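Local structure of 4-hydroxybenzoyl-CoA thioesterase (Pseudomonas sp. CBS3, 1LO8) at residues V57-V62 / R117-N122; S91-H96 / R112-R117. The protein hydrolyses the thioester of 4-hydroxybenzoyl-CoA to release 4-hydroxybenzoate and coenzyme A, the last step in converting 4-chlorobenzoate to 4-hydroxybenzoate. All coordinates share one frame; numbering follows the deposited sequence.

Contact 1. Residues V57-V62 / R117-N122; sequences VGTPIV and RVFAMN. With 4CA (4-hydroxybenzyl coenzyme A), chain B.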
loop_
_atom_site.group_PDB
_atom_site.type_symbol
_atom_site.label_atom_id
_atom_site.label_comp_id
_atom_site.label_asym_id
_atom_site.label_seq_id
_atom_site.Cartn_x
_atom_site.Cartn_y
_atom_site.Cartn_z
ATOM N N VAL A 57 18.324 11.066 8.271
ATOM C CA VAL A 57 17.558 10.403 7.209
ATOM C C VAL A 57 16.068 10.457 7.470
ATOM O O VAL A 57 15.270 10.119 6.606
ATOM C CB VAL A 57 17.877 8.901 7.085
ATOM C CG1 VAL A 57 19.358 8.649 6.855
ATOM C CG2 VAL A 57 17.413 8.115 8.320
ATOM N N GLY A 58 15.674 10.833 8.676
ATOM C CA GLY A 58 14.246 10.890 9.000
ATOM C C GLY A 58 14.043 10.589 10.474
ATOM O O GLY A 58 14.984 10.679 11.246
ATOM N N THR A 59 12.808 10.212 10.837
ATOM C CA THR A 59 12.442 9.896 12.218
ATOM C C THR A 59 11.749 8.543 12.327
ATOM O O THR A 59 10.525 8.500 12.471
ATOM C CB THR A 59 11.550 10.990 12.841
ATOM O OG1 THR A 59 10.354 11.098 12.071
ATOM C CG2 THR A 59 12.261 12.327 12.749
ATOM N N PRO A 60 12.506 7.444 12.253
ATOM C CA PRO A 60 11.939 6.097 12.326
ATOM C C PRO A 60 11.162 5.856 13.606
ATOM O O PRO A 60 11.440 6.372 14.696
ATOM C CB PRO A 60 13.097 5.111 12.359
ATOM C CG PRO A 60 14.364 5.926 12.474
ATOM C CD PRO A 60 13.979 7.372 12.148
ATOM N N ILE A 61 10.173 4.986 13.502
ATOM C CA ILE A 61 9.377 4.706 14.666
ATOM C C ILE A 61 9.981 3.556 15.434
ATOM O O ILE A 61 10.511 2.600 14.849
ATOM C CB ILE A 61 7.935 4.430 14.213
ATOM C CG1 ILE A 61 6.988 4.363 15.396
ATOM C CG2 ILE A 61 7.816 3.199 13.290
ATOM C CD1 ILE A 61 5.526 4.266 14.898
ATOM N N VAL A 62 9.922 3.669 16.760
ATOM C CA VAL A 62 10.453 2.675 17.719
ATOM C C VAL A 62 9.334 2.061 18.557
ATOM O O VAL A 62 9.415 0.937 19.010
ATOM C CB VAL A 62 11.598 3.182 18.622
ATOM C CG1 VAL A 62 12.806 3.510 17.746
ATOM C CG2 VAL A 62 11.257 4.450 19.400
ATOM N N ARG A 117 9.289 8.017 18.336
ATOM C CA ARG A 117 10.211 8.034 17.228
ATOM C C ARG A 117 11.532 8.636 17.644
ATOM O O ARG A 117 11.670 9.188 18.720
ATOM C CB ARG A 117 9.643 8.864 16.050
ATOM C CG ARG A 117 8.324 8.377 15.422
ATOM C CD ARG A 117 7.763 9.415 14.485
ATOM N NE ARG A 117 6.547 8.963 13.795
ATOM C CZ ARG A 117 6.566 8.433 12.578
ATOM N NH1 ARG A 117 7.683 8.224 11.860
ATOM N NH2 ARG A 117 5.421 8.095 12.035
ATOM N N VAL A 118 12.515 8.523 16.774
ATOM C CA VAL A 118 13.827 9.123 17.032
ATOM C C VAL A 118 14.366 9.725 15.731
ATOM O O VAL A 118 13.979 9.306 14.616
ATOM C CB VAL A 118 14.851 8.071 17.465
ATOM C CG1 VAL A 118 14.413 7.214 18.618
ATOM C CG2 VAL A 118 15.132 7.145 16.279
ATOM N N PHE A 119 15.304 10.678 15.871
ATOM C CA PHE A 119 15.980 11.243 14.710
ATOM C C PHE A 119 17.082 10.251 14.435
ATOM O O PHE A 119 17.707 9.857 15.395
ATOM C CB PHE A 119 16.582 12.593 14.995
ATOM C CG PHE A 119 15.495 13.605 14.875
ATOM C CD1 PHE A 119 15.120 14.113 13.632
ATOM C CD2 PHE A 119 14.807 14.037 16.005
ATOM C CE1 PHE A 119 14.088 15.042 13.509
ATOM C CE2 PHE A 119 13.762 14.957 15.888
ATOM C CZ PHE A 119 13.401 15.469 14.641
ATOM N N ALA A 120 17.259 9.791 13.191
ATOM C CA ALA A 120 18.263 8.786 12.949
ATOM C C ALA A 120 19.144 9.037 11.766
ATOM O O ALA A 120 18.837 9.707 10.793
ATOM C CB ALA A 120 17.664 7.420 12.685
ATOM N N MET A 121 20.250 8.362 11.845
ATOM C CA MET A 121 21.206 8.426 10.802
ATOM C C MET A 121 21.455 7.038 10.308
ATOM O O MET A 121 21.123 6.076 10.999
ATOM C CB MET A 121 22.452 9.031 11.426
ATOM C CG MET A 121 22.133 10.480 11.607
ATOM S SD MET A 121 23.627 11.314 12.101
ATOM C CE MET A 121 24.361 9.940 13.021
ATOM N N ASN A 122 21.997 6.929 9.111
ATOM C CA ASN A 122 22.311 5.623 8.570
ATOM C C ASN A 122 23.810 5.519 8.655
ATOM O O ASN A 122 24.498 6.231 7.927
ATOM C CB ASN A 122 21.974 5.489 7.069
ATOM C CG ASN A 122 20.591 4.959 6.718
ATOM O OD1 ASN A 122 20.212 3.867 7.153
ATOM N ND2 ASN A 122 19.817 5.715 5.920
HETATM N N1A 4CA B . 9.930 2.408 23.393
HETATM C C2A 4CA B . 10.225 3.701 23.757
HETATM N N3A 4CA B . 11.277 4.407 23.478
HETATM C C4A 4CA B . 12.138 3.704 22.732
HETATM C C5A 4CA B . 11.996 2.399 22.311
HETATM C C6A 4CA B . 10.803 1.719 22.647
HETATM N N6A 4CA B . 10.501 0.478 22.299
HETATM N N7A 4CA B . 13.110 1.997 21.571
HETATM C C8A 4CA B . 13.912 3.076 21.573
HETATM N N9A 4CA B . 13.382 4.093 22.302
HETATM C C1D 4CA B . 14.055 5.302 22.684
HETATM C C2D 4CA B . 15.262 4.765 23.414
HETATM O O2D 4CA B . 15.022 4.616 24.814
HETATM C C3D 4CA B . 16.233 5.888 23.303
HETATM O O3D 4CA B . 15.967 6.803 24.342
HETATM P P3D 4CA B . 16.464 7.935 25.191
HETATM O O7A 4CA B . 16.223 7.539 26.628
HETATM O O8A 4CA B . 17.927 8.164 24.878
HETATM O O9A 4CA B . 15.697 9.191 24.887
HETATM C C4D 4CA B . 15.952 6.405 21.919
HETATM O O4D 4CA B . 14.628 5.856 21.566
HETATM C C5D 4CA B . 17.056 5.896 21.013
HETATM O O5D 4CA B . 17.115 4.465 21.166
HETATM P P1A 4CA B . 18.529 3.873 21.467
HETATM O O1A 4CA B . 18.323 2.465 21.906
HETATM O O2A 4CA B . 19.062 4.699 22.578
HETATM O O3A 4CA B . 19.459 3.978 20.241
HETATM P P2A 4CA B . 19.773 2.958 19.005
HETATM O O4A 4CA B . 20.484 3.747 17.958
HETATM O O5A 4CA B . 20.678 1.902 19.511
HETATM O O6A 4CA B . 18.434 2.232 18.399
HETATM C CBP 4CA B . 17.117 2.528 16.443
HETATM C CCP 4CA B . 17.622 3.181 17.724
HETATM C CDP 4CA B . 18.257 2.297 15.421
HETATM C CEP 4CA B . 15.977 3.357 15.845
HETATM C CAP 4CA B . 16.619 1.113 16.738
HETATM O OAP 4CA B . 15.483 1.185 17.630
HETATM C C9P 4CA B . 15.859 0.568 15.510
HETATM O O9P 4CA B . 16.397 0.302 14.429
HETATM N N8P 4CA B . 14.434 0.373 15.626
HETATM C C7P 4CA B . 13.874 -0.039 14.334
HETATM C C6P 4CA B . 13.325 1.186 13.613
HETATM C C5P 4CA B . 12.419 0.743 12.441
HETATM O O5P 4CA B . 12.770 -0.006 11.558
HETATM N N4P 4CA B . 11.044 1.176 12.495
HETATM C C3P 4CA B . 10.273 0.715 11.339
HETATM C C2P 4CA B . 10.477 1.636 10.132
HETATM S S1P 4CA B . 10.115 3.397 10.317
HETATM C C1B 4CA B . 10.216 4.081 8.708
HETATM C C2B 4CA B . 10.425 5.521 8.689
HETATM C C3B 4CA B . 11.736 6.020 8.519
HETATM C C4B 4CA B . 11.953 7.412 8.485
HETATM C C5B 4CA B . 10.854 8.294 8.600
HETATM O O2B 4CA B . 11.032 9.650 8.419
HETATM C C6B 4CA B . 9.545 7.781 8.826
HETATM C C7B 4CA B . 9.316 6.388 8.805
#
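Arg117 reaches across to the backbone of Thr59: its NH1 donates to Thr59 O at 2.9 Å, with the oxygen only 4° out of the guanidinium plane. The side chain runs extended from CG to NE, which carries the head past Ile61, whose CB lies over one guanidinium face. NE and NH2 are held by Glu115, and NH2 also by Asp32. Main-chain bonds join the two segments on both flanks of the Thr59-Pro60 stretch, Val57 N to Ala120 O (2.9 Å) and Val118 N to Pro60 O (3.2 Å). Between them Pro60 N lies 3.3 Å from Val118 O but has no hydrogen to share, and Thr59 CA instead makes a CA-H...O contact with that oxygen. This is an interrupted antiparallel pairing within the hot-dog fold sheet, and Thr59, Pro60 and Ile61 belong to the substrate site. Two backbone groups that do not bond the partner segment's backbone bond the ligand: Thr59 N donates to the phenol O2B at 3.1 Å, and Ile61 O accepts from the pantetheine N4P at 2.8 Å. Gly58 CA comes close to O2B, where a CB would collide, though its backbone angles by themselves call for glycine. Among apolar contacts, Thr59 CG2 sits over the Phe119 ring, 3.7 Å from its centroid and 27° off the normal, a CH-pi contact. Pro60 CG packs on the Ala120 methyl CB at 3.6 Å, and Val62 CG2 and Val118 CG1 both lie against the nucleotide end of the ligand.

Contact 2. Residues S91-H96 / R112-R117; sequences SFVQRH and RADEIR. With 4CA (4-hydroxybenzyl coenzyme A), chain B.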
loop_
_atom_site.group_PDB
_atom_site.type_symbol
_atom_site.label_atom_id
_atom_site.label_comp_id
_atom_site.label_asym_id
_atom_site.label_seq_id
_atom_site.Cartn_x
_atom_site.Cartn_y
_atom_site.Cartn_z
ATOM N N SER A 91 14.718 10.340 21.951
ATOM C CA SER A 91 13.436 9.980 21.391
ATOM C C SER A 91 12.439 11.063 21.651
ATOM O O SER A 91 12.713 12.055 22.323
ATOM C CB SER A 91 12.951 8.683 21.996
ATOM O OG SER A 91 13.137 8.716 23.388
ATOM N N PHE A 92 11.267 10.882 21.116
ATOM C CA PHE A 92 10.238 11.851 21.324
ATOM C C PHE A 92 8.895 11.184 21.102
ATOM O O PHE A 92 8.791 10.233 20.324
ATOM C CB PHE A 92 10.452 13.101 20.479
ATOM C CG PHE A 92 10.353 12.875 18.993
ATOM C CD1 PHE A 92 11.507 12.563 18.280
ATOM C CD2 PHE A 92 9.140 12.961 18.306
ATOM C CE1 PHE A 92 11.450 12.343 16.906
ATOM C CE2 PHE A 92 9.055 12.761 16.919
ATOM C CZ PHE A 92 10.231 12.449 16.227
ATOM N N VAL A 93 7.906 11.637 21.817
ATOM C CA VAL A 93 6.600 11.054 21.695
ATOM C C VAL A 93 5.726 11.960 20.887
ATOM O O VAL A 93 5.447 13.071 21.320
ATOM C CB VAL A 93 5.947 10.806 23.061
ATOM C CG1 VAL A 93 4.689 9.925 22.890
ATOM C CG2 VAL A 93 6.927 10.118 24.021
ATOM N N GLN A 94 5.307 11.469 19.723
ATOM C CA GLN A 94 4.416 12.214 18.883
ATOM C C GLN A 94 3.040 11.619 19.033
ATOM O O GLN A 94 2.866 10.421 18.833
ATOM C CB GLN A 94 4.787 12.026 17.421
ATOM C CG GLN A 94 4.390 13.203 16.522
ATOM C CD GLN A 94 5.219 13.266 15.242
ATOM O OE1 GLN A 94 5.771 12.253 14.834
ATOM N NE2 GLN A 94 5.294 14.420 14.604
ATOM N N ARG A 95 2.095 12.487 19.352
ATOM C CA ARG A 95 0.715 12.117 19.551
ATOM C C ARG A 95 -0.176 12.547 18.392
ATOM O O ARG A 95 -0.064 13.668 17.876
ATOM C CB ARG A 95 0.218 12.780 20.817
ATOM C CG ARG A 95 -1.299 12.727 20.901
ATOM C CD ARG A 95 -1.708 12.816 22.354
ATOM N NE ARG A 95 -1.257 11.619 23.047
ATOM C CZ ARG A 95 -1.442 11.419 24.346
ATOM N NH1 ARG A 95 -2.049 12.309 25.117
ATOM N NH2 ARG A 95 -1.019 10.303 24.905
ATOM N N HIS A 96 -1.080 11.653 17.965
ATOM C CA HIS A 96 -1.984 11.988 16.884
ATOM C C HIS A 96 -3.395 11.633 17.283
ATOM O O HIS A 96 -3.675 10.626 17.961
ATOM C CB HIS A 96 -1.685 11.251 15.538
ATOM C CG HIS A 96 -0.273 11.174 15.094
ATOM N ND1 HIS A 96 0.244 12.150 14.281
ATOM C CD2 HIS A 96 0.685 10.260 15.383
ATOM C CE1 HIS A 96 1.491 11.812 14.033
ATOM N NE2 HIS A 96 1.793 10.686 14.694
ATOM N N ARG A 112 -6.651 7.253 17.556
ATOM C CA ARG A 112 -5.636 8.023 18.253
ATOM C C ARG A 112 -4.392 7.176 18.354
ATOM O O ARG A 112 -4.452 5.947 18.424
ATOM C CB ARG A 112 -6.116 8.505 19.625
ATOM C CG ARG A 112 -6.588 7.347 20.493
ATOM C CD ARG A 112 -7.918 7.543 21.197
ATOM N NE ARG A 112 -8.193 6.305 21.929
ATOM C CZ ARG A 112 -7.917 6.121 23.228
ATOM N NH1 ARG A 112 -7.478 7.098 24.006
ATOM N NH2 ARG A 112 -8.189 4.946 23.794
ATOM N N ALA A 113 -3.244 7.817 18.416
ATOM C CA ALA A 113 -2.075 6.992 18.508
ATOM C C ALA A 113 -0.908 7.809 19.030
ATOM O O ALA A 113 -0.820 8.985 18.684
ATOM C CB ALA A 113 -1.700 6.495 17.097
ATOM N N ASP A 114 -0.045 7.193 19.853
ATOM C CA ASP A 114 1.154 7.843 20.360
ATOM C C ASP A 114 2.293 7.100 19.755
ATOM O O ASP A 114 2.425 5.890 19.961
ATOM C CB ASP A 114 1.303 7.734 21.887
ATOM C CG ASP A 114 0.432 8.677 22.649
ATOM O OD1 ASP A 114 -0.096 9.640 22.161
ATOM O OD2 ASP A 114 0.281 8.330 23.880
ATOM N N GLU A 115 3.092 7.836 19.006
ATOM C CA GLU A 115 4.228 7.264 18.341
ATOM C C GLU A 115 5.494 7.703 19.003
ATOM O O GLU A 115 5.658 8.892 19.187
ATOM C CB GLU A 115 4.352 7.664 16.847
ATOM C CG GLU A 115 3.180 7.091 15.988
ATOM C CD GLU A 115 3.355 7.487 14.563
ATOM O OE1 GLU A 115 3.950 8.491 14.258
ATOM O OE2 GLU A 115 2.754 6.688 13.715
ATOM N N ILE A 116 6.369 6.760 19.306
ATOM C CA ILE A 116 7.669 7.068 19.849
ATOM C C ILE A 116 8.630 6.913 18.698
ATOM O O ILE A 116 8.741 5.838 18.129
ATOM C CB ILE A 116 8.051 6.222 21.058
ATOM C CG1 ILE A 116 7.001 6.381 22.116
ATOM C CG2 ILE A 116 9.410 6.617 21.636
ATOM C CD1 ILE A 116 7.488 5.761 23.429
ATOM N N ARG A 117 9.289 8.017 18.336
ATOM C CA ARG A 117 10.211 8.034 17.228
ATOM C C ARG A 117 11.532 8.636 17.644
ATOM O O ARG A 117 11.670 9.188 18.720
ATOM C CB ARG A 117 9.643 8.864 16.050
ATOM C CG ARG A 117 8.324 8.377 15.422
ATOM C CD ARG A 117 7.763 9.415 14.485
ATOM N NE ARG A 117 6.547 8.963 13.795
ATOM C CZ ARG A 117 6.566 8.433 12.578
ATOM N NH1 ARG A 117 7.683 8.224 11.860
ATOM N NH2 ARG A 117 5.421 8.095 12.035
HETATM N N1A 4CA B . 9.930 2.408 23.393
HETATM C C2A 4CA B . 10.225 3.701 23.757
HETATM N N3A 4CA B . 11.277 4.407 23.478
HETATM C C4A 4CA B . 12.138 3.704 22.732
HETATM C C5A 4CA B . 11.996 2.399 22.311
HETATM C C6A 4CA B . 10.803 1.719 22.647
HETATM N N6A 4CA B . 10.501 0.478 22.299
HETATM N N7A 4CA B . 13.110 1.997 21.571
HETATM C C8A 4CA B . 13.912 3.076 21.573
HETATM N N9A 4CA B . 13.382 4.093 22.302
HETATM C C1D 4CA B . 14.055 5.302 22.684
HETATM C C2D 4CA B . 15.262 4.765 23.414
HETATM O O2D 4CA B . 15.022 4.616 24.814
HETATM C C3D 4CA B . 16.233 5.888 23.303
HETATM O O3D 4CA B . 15.967 6.803 24.342
HETATM P P3D 4CA B . 16.464 7.935 25.191
HETATM O O7A 4CA B . 16.223 7.539 26.628
HETATM O O8A 4CA B . 17.927 8.164 24.878
HETATM O O9A 4CA B . 15.697 9.191 24.887
HETATM C C4D 4CA B . 15.952 6.405 21.919
HETATM O O4D 4CA B . 14.628 5.856 21.566
HETATM C C5D 4CA B . 17.056 5.896 21.013
HETATM O O5D 4CA B . 17.115 4.465 21.166
HETATM P P1A 4CA B . 18.529 3.873 21.467
HETATM O O1A 4CA B . 18.323 2.465 21.906
HETATM O O2A 4CA B . 19.062 4.699 22.578
HETATM O O3A 4CA B . 19.459 3.978 20.241
HETATM P P2A 4CA B . 19.773 2.958 19.005
HETATM O O4A 4CA B . 20.484 3.747 17.958
HETATM O O5A 4CA B . 20.678 1.902 19.511
HETATM O O6A 4CA B . 18.434 2.232 18.399
HETATM C CBP 4CA B . 17.117 2.528 16.443
HETATM C CCP 4CA B . 17.622 3.181 17.724
HETATM C CDP 4CA B . 18.257 2.297 15.421
HETATM C CEP 4CA B . 15.977 3.357 15.845
HETATM C CAP 4CA B . 16.619 1.113 16.738
HETATM O OAP 4CA B . 15.483 1.185 17.630
HETATM C C9P 4CA B . 15.859 0.568 15.510
HETATM O O9P 4CA B . 16.397 0.302 14.429
HETATM N N8P 4CA B . 14.434 0.373 15.626
HETATM C C7P 4CA B . 13.874 -0.039 14.334
HETATM C C6P 4CA B . 13.325 1.186 13.613
HETATM C C5P 4CA B . 12.419 0.743 12.441
HETATM O O5P 4CA B . 12.770 -0.006 11.558
HETATM N N4P 4CA B . 11.044 1.176 12.495
HETATM C C3P 4CA B . 10.273 0.715 11.339
HETATM C C2P 4CA B . 10.477 1.636 10.132
HETATM S S1P 4CA B . 10.115 3.397 10.317
HETATM C C1B 4CA B . 10.216 4.081 8.708
HETATM C C2B 4CA B . 10.425 5.521 8.689
HETATM C C3B 4CA B . 11.736 6.020 8.519
HETATM C C4B 4CA B . 11.953 7.412 8.485
HETATM C C5B 4CA B . 10.854 8.294 8.600
HETATM O O2B 4CA B . 11.032 9.650 8.419
HETATM C C6B 4CA B . 9.545 7.781 8.826
HETATM C C7B 4CA B . 9.316 6.388 8.805
#
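Arg95 and Asp114 form a two-pronged salt bridge. NH2 meets OD2 at 2.6 Å, using the syn lone pair of OD2; NE meets OD1 at a separation so short that its exact length is doubtful. The guanidinium and carboxylate planes differ by 9°, nearly coplanar, and a bend at chi3 (-66°) turns the Arg95 head back along the aspartate. On the other face of the sheet Glu115 OE1 collects three donors: Arg117 NE and NH2, each at 2.7 Å, and His96 NE2 at 3.1 Å. All three come from outside the carboxylate plane, His96 the most steeply. His96 ND1 is held by Thr82, so the imidazole is fixed at both nitrogens. Replacing Glu115 by an alanine is likely to leave Arg117 NE and His96 NE2 without their acceptor, and Asp32, salt-bridged to Arg117 NH2, as the arginine's remaining carboxylate partner. Ser91 OG bonds phosphate oxygen O9A of the coenzyme A ligand. Gln94 OE1, bonded to Ser35, lies 3.5 Å from Arg117 CD. Paired main-chain bonds link Phe92 with Arg117, Gln94 with Glu115 and His96 with Ala113. Further out, Phe92 CZ rests 3.6 Å from Arg117 CB, Val93 CG2 meets Ile116 CG1 across the Arg95 side of the sheet, and Ile116 CG2 touches the ligand's adenine. The segments form part of a regular antiparallel beta hairpin of the hot-dog sheet, whose Glu115 face packs on helix 25-41.

Overall arrangement
Strand 107-123 serves both contacts: contact 2 pairs it with strand 92-101, contact 1 with strand 56-68 on its other edge, and Arg117 belongs to both. Both are largely buried, with centres 13 Å apart, but contact 2 lies nearer the middle of the chain (8 Å against 13 Å) and yet has an exposed fringe at Arg95 and Arg112. Its ladder is continuous, with a charged cluster on the helix side; contact 1 has a broken ladder, and backbone groups of 57-62 that face away from 117-122 bond the ligand's phenol and pantetheine. Contact 2 bonds its phosphate through Ser91, while both pack on the nucleotide. Phe119 against Phe92 and Ile61 CD1 against Glu115 CG join the two regions.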